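PDB 5SV6: extracellular solute-binding protein, family 3 from Methylophaga aminisulfidivorans MP, which is of uncertain function but has the architecture of a periplasmic solute-binding protein and is probably linked to the methanol dehydrogenase system. Local coordinates for residues 72-80 against 264-275. Sequence-based numbering, arbitrary orientation.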
# COMPACT_ATOMS: atom_id res chain seq x y z
N LYS A 72 2.99 -7.46 -16.20
CA LYS A 72 2.94 -7.66 -17.65
C LYS A 72 3.99 -6.79 -18.36
O LYS A 72 4.75 -7.27 -19.21
CB LYS A 72 1.50 -7.42 -18.15
CG LYS A 72 1.25 -7.31 -19.67
CD LYS A 72 2.03 -8.30 -20.51
CE LYS A 72 1.85 -9.74 -20.09
NZ LYS A 72 3.22 -10.36 -20.05
N ILE A 73 4.05 -5.52 -18.00
CA ILE A 73 5.09 -4.63 -18.50
C ILE A 73 6.49 -5.18 -18.21
O ILE A 73 7.34 -5.24 -19.11
CB ILE A 73 4.95 -3.22 -17.90
CG1 ILE A 73 3.65 -2.57 -18.40
CG2 ILE A 73 6.14 -2.36 -18.25
CD1 ILE A 73 3.34 -1.24 -17.75
N LEU A 74 6.72 -5.60 -16.97
CA LEU A 74 8.05 -6.11 -16.60
C LEU A 74 8.43 -7.36 -17.41
O LEU A 74 9.56 -7.48 -17.89
CB LEU A 74 8.11 -6.39 -15.09
CG LEU A 74 9.43 -6.92 -14.53
CD1 LEU A 74 10.61 -5.96 -14.83
CD2 LEU A 74 9.30 -7.19 -13.02
N ALA A 75 7.48 -8.29 -17.56
CA ALA A 75 7.76 -9.52 -18.31
C ALA A 75 8.00 -9.24 -19.81
O ALA A 75 8.92 -9.79 -20.41
CB ALA A 75 6.66 -10.54 -18.12
N ASP A 76 7.15 -8.39 -20.40
CA ASP A 76 7.29 -8.00 -21.80
C ASP A 76 8.65 -7.37 -22.05
O ASP A 76 9.33 -7.69 -23.03
CB ASP A 76 6.20 -6.99 -22.21
CG ASP A 76 4.83 -7.63 -22.39
OD1 ASP A 76 4.72 -8.87 -22.37
OD2 ASP A 76 3.85 -6.87 -22.56
N THR A 77 9.04 -6.47 -21.16
CA THR A 77 10.31 -5.75 -21.29
C THR A 77 11.52 -6.68 -21.20
O THR A 77 12.54 -6.44 -21.85
CB THR A 77 10.41 -4.64 -20.24
OG1 THR A 77 9.25 -3.80 -20.34
CG2 THR A 77 11.67 -3.78 -20.44
N MSE A 78 11.38 -7.76 -20.44
CA MSE A 78 12.44 -8.74 -20.28
C MSE A 78 12.36 -9.84 -21.33
O MSE A 78 13.15 -10.78 -21.31
CB MSE A 78 12.38 -9.37 -18.88
CG MSE A 78 12.54 -8.37 -17.76
SE MSE A 78 12.22 -9.17 -16.02
CE MSE A 78 13.89 -10.19 -15.89
N ASP A 79 11.39 -9.72 -22.23
CA ASP A 79 11.12 -10.77 -23.22
C ASP A 79 10.85 -12.13 -22.59
O ASP A 79 11.32 -13.17 -23.08
CB ASP A 79 12.26 -10.86 -24.24
CG ASP A 79 12.40 -9.59 -25.05
OD1 ASP A 79 11.38 -9.09 -25.57
OD2 ASP A 79 13.54 -9.08 -25.17
N ARG A 80 10.07 -12.15 -21.52
CA ARG A 80 9.70 -13.41 -20.89
C ARG A 80 8.20 -13.63 -20.92
O ARG A 80 7.42 -12.68 -20.97
CB ARG A 80 10.20 -13.44 -19.45
CG ARG A 80 11.71 -13.43 -19.31
CD ARG A 80 12.06 -13.32 -17.85
NE ARG A 80 13.49 -13.41 -17.59
CZ ARG A 80 14.04 -14.29 -16.77
NH1 ARG A 80 13.28 -15.17 -16.14
NH2 ARG A 80 15.35 -14.28 -16.58
N LEU A 264 19.08 -12.33 -11.92
CA LEU A 264 17.69 -11.92 -12.14
C LEU A 264 17.48 -10.46 -11.74
O LEU A 264 16.84 -9.70 -12.46
CB LEU A 264 16.75 -12.82 -11.35
CG LEU A 264 15.25 -12.50 -11.40
CD1 LEU A 264 14.76 -12.59 -12.83
CD2 LEU A 264 14.47 -13.45 -10.51
N LEU A 265 18.00 -10.09 -10.57
CA LEU A 265 17.90 -8.71 -10.09
C LEU A 265 18.49 -7.70 -11.08
O LEU A 265 17.92 -6.62 -11.30
CB LEU A 265 18.60 -8.56 -8.74
CG LEU A 265 18.56 -7.17 -8.09
CD1 LEU A 265 17.15 -6.81 -7.69
CD2 LEU A 265 19.49 -7.09 -6.88
N LYS A 266 19.63 -8.03 -11.68
CA LYS A 266 20.23 -7.15 -12.67
C LYS A 266 19.33 -6.98 -13.91
O LYS A 266 19.18 -5.88 -14.42
CB LYS A 266 21.65 -7.62 -13.05
CG LYS A 266 22.64 -7.46 -11.90
CD LYS A 266 24.10 -7.67 -12.33
CE LYS A 266 24.32 -9.04 -12.94
NZ LYS A 266 25.75 -9.27 -13.36
N GLU A 267 18.72 -8.07 -14.38
CA GLU A 267 17.81 -7.99 -15.53
C GLU A 267 16.58 -7.14 -15.19
O GLU A 267 16.06 -6.39 -16.02
CB GLU A 267 17.37 -9.38 -15.99
CG GLU A 267 18.46 -10.19 -16.68
CD GLU A 267 17.92 -11.46 -17.32
OE1 GLU A 267 16.73 -11.51 -17.71
OE2 GLU A 267 18.71 -12.43 -17.44
N ILE A 268 16.10 -7.29 -13.96
CA ILE A 268 14.97 -6.51 -13.50
C ILE A 268 15.29 -5.02 -13.47
O ILE A 268 14.52 -4.21 -13.96
CB ILE A 268 14.48 -7.03 -12.12
CG1 ILE A 268 13.80 -8.39 -12.32
CG2 ILE A 268 13.54 -6.02 -11.49
CD1 ILE A 268 13.48 -9.15 -11.04
N ASN A 269 16.44 -4.66 -12.91
CA ASN A 269 16.82 -3.26 -12.85
C ASN A 269 16.94 -2.65 -14.25
O ASN A 269 16.55 -1.51 -14.48
CB ASN A 269 18.13 -3.10 -12.08
CG ASN A 269 17.91 -3.11 -10.57
OD1 ASN A 269 16.80 -2.86 -10.10
ND2 ASN A 269 18.97 -3.39 -9.81
N THR A 270 17.48 -3.43 -15.18
CA THR A 270 17.61 -2.97 -16.55
C THR A 270 16.24 -2.74 -17.15
O THR A 270 16.00 -1.72 -17.80
CB THR A 270 18.41 -4.00 -17.38
OG1 THR A 270 19.76 -3.99 -16.94
CG2 THR A 270 18.37 -3.68 -18.88
N ALA A 271 15.32 -3.68 -16.91
CA ALA A 271 13.99 -3.58 -17.49
C ALA A 271 13.22 -2.40 -16.89
O ALA A 271 12.52 -1.69 -17.60
CB ALA A 271 13.22 -4.88 -17.29
N LEU A 272 13.34 -2.22 -15.57
CA LEU A 272 12.66 -1.12 -14.87
C LEU A 272 13.04 0.23 -15.45
O LEU A 272 12.20 1.09 -15.67
CB LEU A 272 13.01 -1.13 -13.38
CG LEU A 272 12.36 -2.25 -12.56
CD1 LEU A 272 12.81 -2.20 -11.11
CD2 LEU A 272 10.86 -2.12 -12.68
N HIS A 273 14.33 0.42 -15.69
CA HIS A 273 14.77 1.67 -16.28
C HIS A 273 14.20 1.82 -17.70
O HIS A 273 13.67 2.87 -18.07
CB HIS A 273 16.30 1.76 -16.27
CG HIS A 273 16.82 3.10 -16.66
ND1 HIS A 273 17.45 3.34 -17.86
CD2 HIS A 273 16.79 4.29 -16.01
CE1 HIS A 273 17.79 4.61 -17.94
NE2 HIS A 273 17.40 5.21 -16.83
N LYS A 274 14.28 0.75 -18.49
CA LYS A 274 13.78 0.78 -19.87
C LYS A 274 12.30 1.08 -19.96
O LYS A 274 11.85 1.85 -20.81
CB LYS A 274 14.07 -0.55 -20.58
CG LYS A 274 15.29 -0.51 -21.48
CD LYS A 274 15.28 -1.61 -22.55
CE LYS A 274 15.78 -2.92 -21.98
NZ LYS A 274 15.79 -4.04 -22.97
N ALA A 275 11.52 0.47 -19.06
CA ALA A 275 10.07 0.58 -19.13
C ALA A 275 9.52 1.68 -18.23
O ALA A 275 8.31 1.77 -18.03
CB ALA A 275 9.44 -0.75 -18.76
O HOH W 1 14.92 -5.51 -20.65
O HOH W 2 13.24 -4.98 -23.97
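Ala271 and Thr77 have the nearest CA atoms of residues 72-80 and 264-275, where the two helix axes pass 9.3 Å apart at 107°. The small Ala271 CB is met by three residues of 72-80: Met78 CG at 3.6 Å, Thr77 CG2 at 3.7 Å and Leu74 CD1. The same Leu74 CD1 approaches Ile268 and Leu272 more loosely. Met78, present as selenomethionine, bends at chi3 (74°), which brings CE onto Glu267 CB at 3.6 Å and beside Leu264 CD1 and Ile268 CG1. At the far end Ala275 CB lies against Ile73 CG2, 3.7 Å away, and against Thr77 OG1. That hydroxyl turns back into its own helix and donates to Ile73 O (2.7 Å), which also takes the Thr77 amide from the opposite face of its plane.

Polar contacts flank the apolar ones. Arg80 NH2 forms a long salt bridge to Glu267 OE1 (3.3 Å), the oxygen lying near the guanidinium plane but met from above the carboxylate plane; the two planes are 60° apart. Leu264 CD1 lies over one guanidinium face, offset toward the rim, while NH1 bonds to Thr46 O. A leucine at Arg80 would probably leave Glu267 without its charge partner and Thr46 O without this donor. Two waters each bridge Thr77 O to Lys274 NZ, one of them weakly.

Helix 66-77 closes in a Schellman motif with Asp79 at positive phi, and the chain then runs into strand 82-87. The contact joins two helices that pack on strands of one mixed sheet, Leu74 and Met78 on strand 47-52, Ile268 and Leu272 on strands 118-133 and 247-257, within the alpha/beta architecture of family 3 periplasmic binding proteins.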